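Local coordinates for hypothetical protein (Parabacteroides merdae, PDB 4OO3) that is probably an NAD(P)-dependent oxidoreductase that joins a Rossmann-fold nucleotide-binding domain to a sheet-based C-terminal domain, its substrate being unknown, at residues Asp147-Arg152 against Val219-Val224; Lys185-His190 against Asp315-Val320. All coordinates share one frame; numbering follows the deposited sequence. Where two conformers were deposited one is given.

Contact 1. Residues Asp147-Arg152 against Val219-Val224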
# COMPACT_ATOMS: atom_id res chain seq x y z
N ASP A 147 -3.46 4.72 -7.58
CA ASP A 147 -3.47 4.36 -6.17
C ASP A 147 -2.17 4.73 -5.46
O ASP A 147 -1.26 5.28 -6.06
CB ASP A 147 -3.91 2.89 -5.94
CG ASP A 147 -2.96 1.86 -6.53
OD1 ASP A 147 -1.85 2.21 -7.01
OD2 ASP A 147 -3.33 0.67 -6.49
N ILE A 148 -2.10 4.43 -4.17
CA ILE A 148 -1.06 4.95 -3.31
C ILE A 148 -0.17 3.82 -2.79
O ILE A 148 -0.46 3.21 -1.75
CB ILE A 148 -1.70 5.74 -2.15
CG1 ILE A 148 -2.58 6.86 -2.73
CG2 ILE A 148 -0.62 6.32 -1.24
CD1 ILE A 148 -3.50 7.53 -1.73
N MSE A 149 0.91 3.54 -3.53
CA MSE A 149 1.90 2.53 -3.17
C MSE A 149 3.06 3.20 -2.46
O MSE A 149 4.07 3.55 -3.06
CB MSE A 149 2.39 1.81 -4.43
CG MSE A 149 1.28 1.09 -5.18
SE MSE A 149 0.64 -0.44 -4.14
CE MSE A 149 -1.07 0.27 -3.51
N THR A 150 2.92 3.37 -1.15
CA THR A 150 3.92 4.07 -0.34
C THR A 150 5.27 3.34 -0.20
O THR A 150 6.31 3.98 -0.11
CB THR A 150 3.36 4.33 1.07
OG1 THR A 150 2.80 3.13 1.60
CG2 THR A 150 2.28 5.40 1.02
N GLU A 151 5.25 2.01 -0.21
CA GLU A 151 6.43 1.21 0.14
C GLU A 151 7.51 1.24 -0.93
O GLU A 151 8.66 0.87 -0.66
CB GLU A 151 6.03 -0.24 0.44
CG GLU A 151 4.97 -0.35 1.52
CD GLU A 151 5.30 0.52 2.73
OE1 GLU A 151 6.36 0.26 3.36
OE2 GLU A 151 4.52 1.45 3.04
N ARG A 152 7.16 1.71 -2.12
CA ARG A 152 8.13 1.99 -3.17
C ARG A 152 9.15 3.04 -2.75
O ARG A 152 10.25 3.09 -3.30
CB ARG A 152 7.41 2.52 -4.39
CG ARG A 152 6.47 1.53 -5.04
CD ARG A 152 5.89 2.17 -6.28
NE ARG A 152 4.94 1.30 -6.95
CZ ARG A 152 4.24 1.65 -8.01
NH1 ARG A 152 4.37 2.87 -8.52
NH2 ARG A 152 3.40 0.79 -8.57
N VAL A 219 -3.52 -5.56 2.56
CA VAL A 219 -2.09 -5.25 2.67
C VAL A 219 -1.28 -5.99 1.62
O VAL A 219 -0.22 -5.51 1.23
CB VAL A 219 -1.57 -5.55 4.10
CG1 VAL A 219 -0.04 -5.60 4.17
CG2 VAL A 219 -2.09 -4.50 5.07
N THR A 220 -1.77 -7.14 1.14
CA THR A 220 -1.09 -7.90 0.07
C THR A 220 -0.89 -7.04 -1.19
O THR A 220 0.03 -7.27 -1.98
CB THR A 220 -1.88 -9.14 -0.37
OG1 THR A 220 -3.21 -8.75 -0.74
CG2 THR A 220 -1.95 -10.19 0.74
N THR A 221 -1.79 -6.10 -1.40
CA THR A 221 -1.65 -5.13 -2.49
C THR A 221 -0.23 -4.56 -2.49
O THR A 221 0.46 -4.64 -3.50
CB THR A 221 -2.71 -4.02 -2.36
OG1 THR A 221 -4.01 -4.61 -2.50
CG2 THR A 221 -2.55 -2.94 -3.41
N HIS A 222 0.21 -4.03 -1.35
CA HIS A 222 1.58 -3.52 -1.21
C HIS A 222 2.63 -4.58 -1.57
O HIS A 222 3.61 -4.26 -2.25
CB HIS A 222 1.86 -3.07 0.22
CG HIS A 222 1.08 -1.88 0.66
ND1 HIS A 222 0.99 -0.72 -0.08
CD2 HIS A 222 0.36 -1.65 1.79
CE1 HIS A 222 0.25 0.16 0.56
NE2 HIS A 222 -0.14 -0.38 1.70
N LEU A 223 2.44 -5.81 -1.10
CA LEU A 223 3.47 -6.83 -1.25
C LEU A 223 3.55 -7.29 -2.70
O LEU A 223 4.64 -7.42 -3.25
CB LEU A 223 3.25 -8.02 -0.30
CG LEU A 223 3.20 -7.67 1.19
CD1 LEU A 223 3.04 -8.94 2.02
CD2 LEU A 223 4.44 -6.89 1.63
N VAL A 224 2.39 -7.50 -3.31
CA VAL A 224 2.31 -7.88 -4.72
C VAL A 224 2.94 -6.79 -5.60
O VAL A 224 3.67 -7.11 -6.55
CB VAL A 224 0.85 -8.17 -5.13
CG1 VAL A 224 0.69 -8.18 -6.65
CG2 VAL A 224 0.41 -9.50 -4.55
O HOH W 1 3.09 0.27 -1.35
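H222 ND1 and the backbone N of E151 are joined through one water, which lies 2.6 Å from H222 ND1 and accepts from E151 N at 3.0 Å. That bridge is a polar link between the two segments, the loop 147-152 and the start of helix 220-231. The imidazole otherwise meets the loop through weaker contacts of several kinds. Over one of its faces lies the E151 side chain, with CG 4.3 Å from H222 CG, while the carbonyl oxygen of I148 sits at the edge, in the ring plane, 3.9 Å from H222 CE1. The M149 selenium approaches obliquely, 5.1 Å from the ring centroid and 67° off its normal, so the pair is a sulfur-aromatic type of contact made neither face-on nor edge-on. The selenomethionine side chain is bent at chi2 and chi3, which turns its methyl toward the helix: CE touches T221 CG2 at 3.5 Å, the two side chains crossing at about a right angle. The loop leaves strand 145-147, an outermost strand of the parallel Rossmann sheet, and leads to helix 155-164; the contact thus sets the exit of the presumed nucleotide-binding domain against a helix of the C-terminal domain. K119 touches both M149 and H222, and K426 of helix 419-439 touches M149 and T221. Within the loop, T150 OG1 donates to E151 OE2 at 2.8 Å, reaching the carboxylate on its anti side and 22° out of its plane. R152 ties the same loop to the helix by a salt bridge to D225.

Contact 2. Residues Lys185-His190 against Asp315-Val320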
# COMPACT_ATOMS: atom_id res chain seq x y z
N LYS A 185 7.65 -12.61 0.77
CA LYS A 185 7.38 -11.43 1.63
C LYS A 185 6.29 -11.72 2.66
O LYS A 185 5.16 -12.08 2.32
CB LYS A 185 6.95 -10.22 0.80
CG LYS A 185 8.04 -9.77 -0.15
CD LYS A 185 7.66 -8.53 -0.94
CE LYS A 185 8.73 -8.23 -1.98
NZ LYS A 185 10.01 -7.81 -1.36
N GLU A 186 6.63 -11.56 3.93
CA GLU A 186 5.74 -11.92 5.03
C GLU A 186 5.67 -10.76 6.01
O GLU A 186 6.70 -10.30 6.50
CB GLU A 186 6.24 -13.19 5.72
CG GLU A 186 6.21 -14.42 4.82
CD GLU A 186 6.91 -15.62 5.44
OE1 GLU A 186 8.06 -15.47 5.93
OE2 GLU A 186 6.32 -16.73 5.40
N SER A 187 4.45 -10.29 6.29
CA SER A 187 4.24 -9.18 7.21
C SER A 187 3.31 -9.59 8.33
O SER A 187 2.37 -10.34 8.11
CB SER A 187 3.64 -7.98 6.47
OG SER A 187 4.41 -7.65 5.34
N VAL A 188 3.60 -9.09 9.53
CA VAL A 188 2.70 -9.21 10.67
C VAL A 188 2.36 -7.79 11.13
O VAL A 188 3.25 -7.06 11.59
CB VAL A 188 3.34 -9.99 11.82
CG1 VAL A 188 2.35 -10.17 12.97
CG2 VAL A 188 3.86 -11.34 11.33
N HIS A 189 1.10 -7.42 10.98
CA HIS A 189 0.59 -6.11 11.40
C HIS A 189 -0.32 -6.26 12.59
O HIS A 189 -0.70 -7.37 12.94
CB HIS A 189 -0.16 -5.45 10.25
CG HIS A 189 0.71 -5.09 9.09
ND1 HIS A 189 1.57 -4.01 9.11
CD2 HIS A 189 0.89 -5.69 7.88
CE1 HIS A 189 2.22 -3.95 7.97
NE2 HIS A 189 1.83 -4.95 7.20
N HIS A 190 -0.68 -5.14 13.22
CA HIS A 190 -1.48 -5.16 14.44
C HIS A 190 -2.64 -4.18 14.41
O HIS A 190 -2.50 -3.05 13.95
CB HIS A 190 -0.58 -4.94 15.65
CG HIS A 190 0.43 -6.03 15.84
ND1 HIS A 190 1.66 -6.01 15.21
CD2 HIS A 190 0.38 -7.19 16.52
CE1 HIS A 190 2.33 -7.11 15.53
NE2 HIS A 190 1.57 -7.84 16.32
N ASP A 315 5.33 -4.33 14.66
CA ASP A 315 5.07 -4.93 13.36
C ASP A 315 6.35 -5.53 12.81
O ASP A 315 7.40 -4.89 12.85
CB ASP A 315 4.52 -3.88 12.39
CG ASP A 315 3.18 -3.34 12.82
OD1 ASP A 315 2.56 -3.87 13.78
OD2 ASP A 315 2.72 -2.37 12.20
N THR A 316 6.26 -6.75 12.29
CA THR A 316 7.43 -7.44 11.75
C THR A 316 7.33 -7.61 10.23
O THR A 316 6.24 -7.58 9.65
CB THR A 316 7.65 -8.81 12.42
OG1 THR A 316 6.56 -9.69 12.11
CG2 THR A 316 7.75 -8.65 13.93
N HIS A 317 8.49 -7.79 9.60
CA HIS A 317 8.56 -8.10 8.17
C HIS A 317 9.84 -8.85 7.83
O HIS A 317 10.92 -8.50 8.31
CB HIS A 317 8.47 -6.83 7.32
CG HIS A 317 8.43 -7.09 5.84
ND1 HIS A 317 7.27 -7.39 5.17
CD2 HIS A 317 9.42 -7.12 4.92
CE1 HIS A 317 7.54 -7.58 3.89
NE2 HIS A 317 8.84 -7.43 3.71
N PHE A 318 9.69 -9.89 7.02
CA PHE A 318 10.82 -10.67 6.50
C PHE A 318 10.59 -10.92 5.03
O PHE A 318 9.48 -11.25 4.63
CB PHE A 318 10.95 -12.02 7.22
CG PHE A 318 11.85 -13.01 6.50
CD1 PHE A 318 13.23 -12.93 6.60
CD2 PHE A 318 11.30 -14.03 5.72
CE1 PHE A 318 14.04 -13.84 5.95
CE2 PHE A 318 12.11 -14.94 5.07
CZ PHE A 318 13.48 -14.84 5.19
N SER A 319 11.64 -10.76 4.24
CA SER A 319 11.56 -11.04 2.81
C SER A 319 12.88 -11.54 2.24
O SER A 319 13.97 -11.23 2.76
CB SER A 319 11.11 -9.80 2.04
OG SER A 319 12.09 -8.78 2.09
N VAL A 320 12.77 -12.31 1.17
CA VAL A 320 13.92 -12.79 0.43
C VAL A 320 13.64 -12.65 -1.06
O VAL A 320 12.51 -12.90 -1.50
CB VAL A 320 14.20 -14.29 0.69
CG1 VAL A 320 15.59 -14.67 0.19
CG2 VAL A 320 14.05 -14.61 2.16
O HOH W 2 11.58 -10.04 -1.44
O HOH W 3 0.21 -2.75 12.23
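The H190 ring and the D315 carboxylate lie nearly coplanar, their planes 14° apart, with D315 OD1 at the ring edge. H190 ND1 donates to that oxygen at 2.7 Å with an N-H...O angle of 171°, and OD1 is met nearly along its C-O axis. H190 also meets F309 edge-to-face. The H189 ring, turned 78° from the same carboxylate, has D315 OD2 at its edge, 3.7 Å from H189 ND1, and meets the W305 ring at a moderate tilt. A water donates to D315 OD2 and accepts from H190 N, so both carboxylate oxygens are engaged where strand 183-190 ends and strand 316-322 is about to start. At the edge of the H317 ring stands S187 OG, hydrogen-bonded to H317 ND1 at 2.9 Å; either atom could be the donor. With CG anti to the backbone N, the H317 imidazole leans across to S187, its opposite number in a non-hydrogen-bonded backbone pair. In the conformer described, E186 OE1 lies at the F318 ring edge, 3.6 Å from F318 CD2, a contact that depends on that conformer.

These groups decorate an antiparallel ladder. E186 pairs with F318 and V188 with T316, each through two backbone bonds; V188 N to T316 O is the straightest of the four. Beside the second pair, T316 OG1 packs 3.2 Å from V188 CB. On the face carrying K185, S187, H317 and S319, K185 CG meets S319 CB, while its ammonium continues to a salt bridge with E230.

Helix 220-231 packs on part of that face, L223 touching S187 and H317 and L226 touching K185. In the mixed sheet, strand 183-190 is flanked on its other edge by strand 297-306, and strand 316-322 by strand 326-332.

From the N terminus, the chain completes the parallel sheet at strand 145-147, whose last residue begins the first segment of contact 1. After two helices, strand 183-190 opens contact 2 before 219-224 returns to close contact 1, a loop of 66 intervening residues. Contact 2 closes at 315-320, 124 residues after its first segment ends, so the segments alternate and the two loops cross instead of nesting. Helix 220-231 mediates between them: one side meets the 147-152 loop, while L223 CD2 on the other lies 3.8 Å from S187 OG, and V219, at the approach to the helix, puts CG1 3.6 Å from H189 NE2. Through this helix the Rossmann sheet is connected to the mixed sheet.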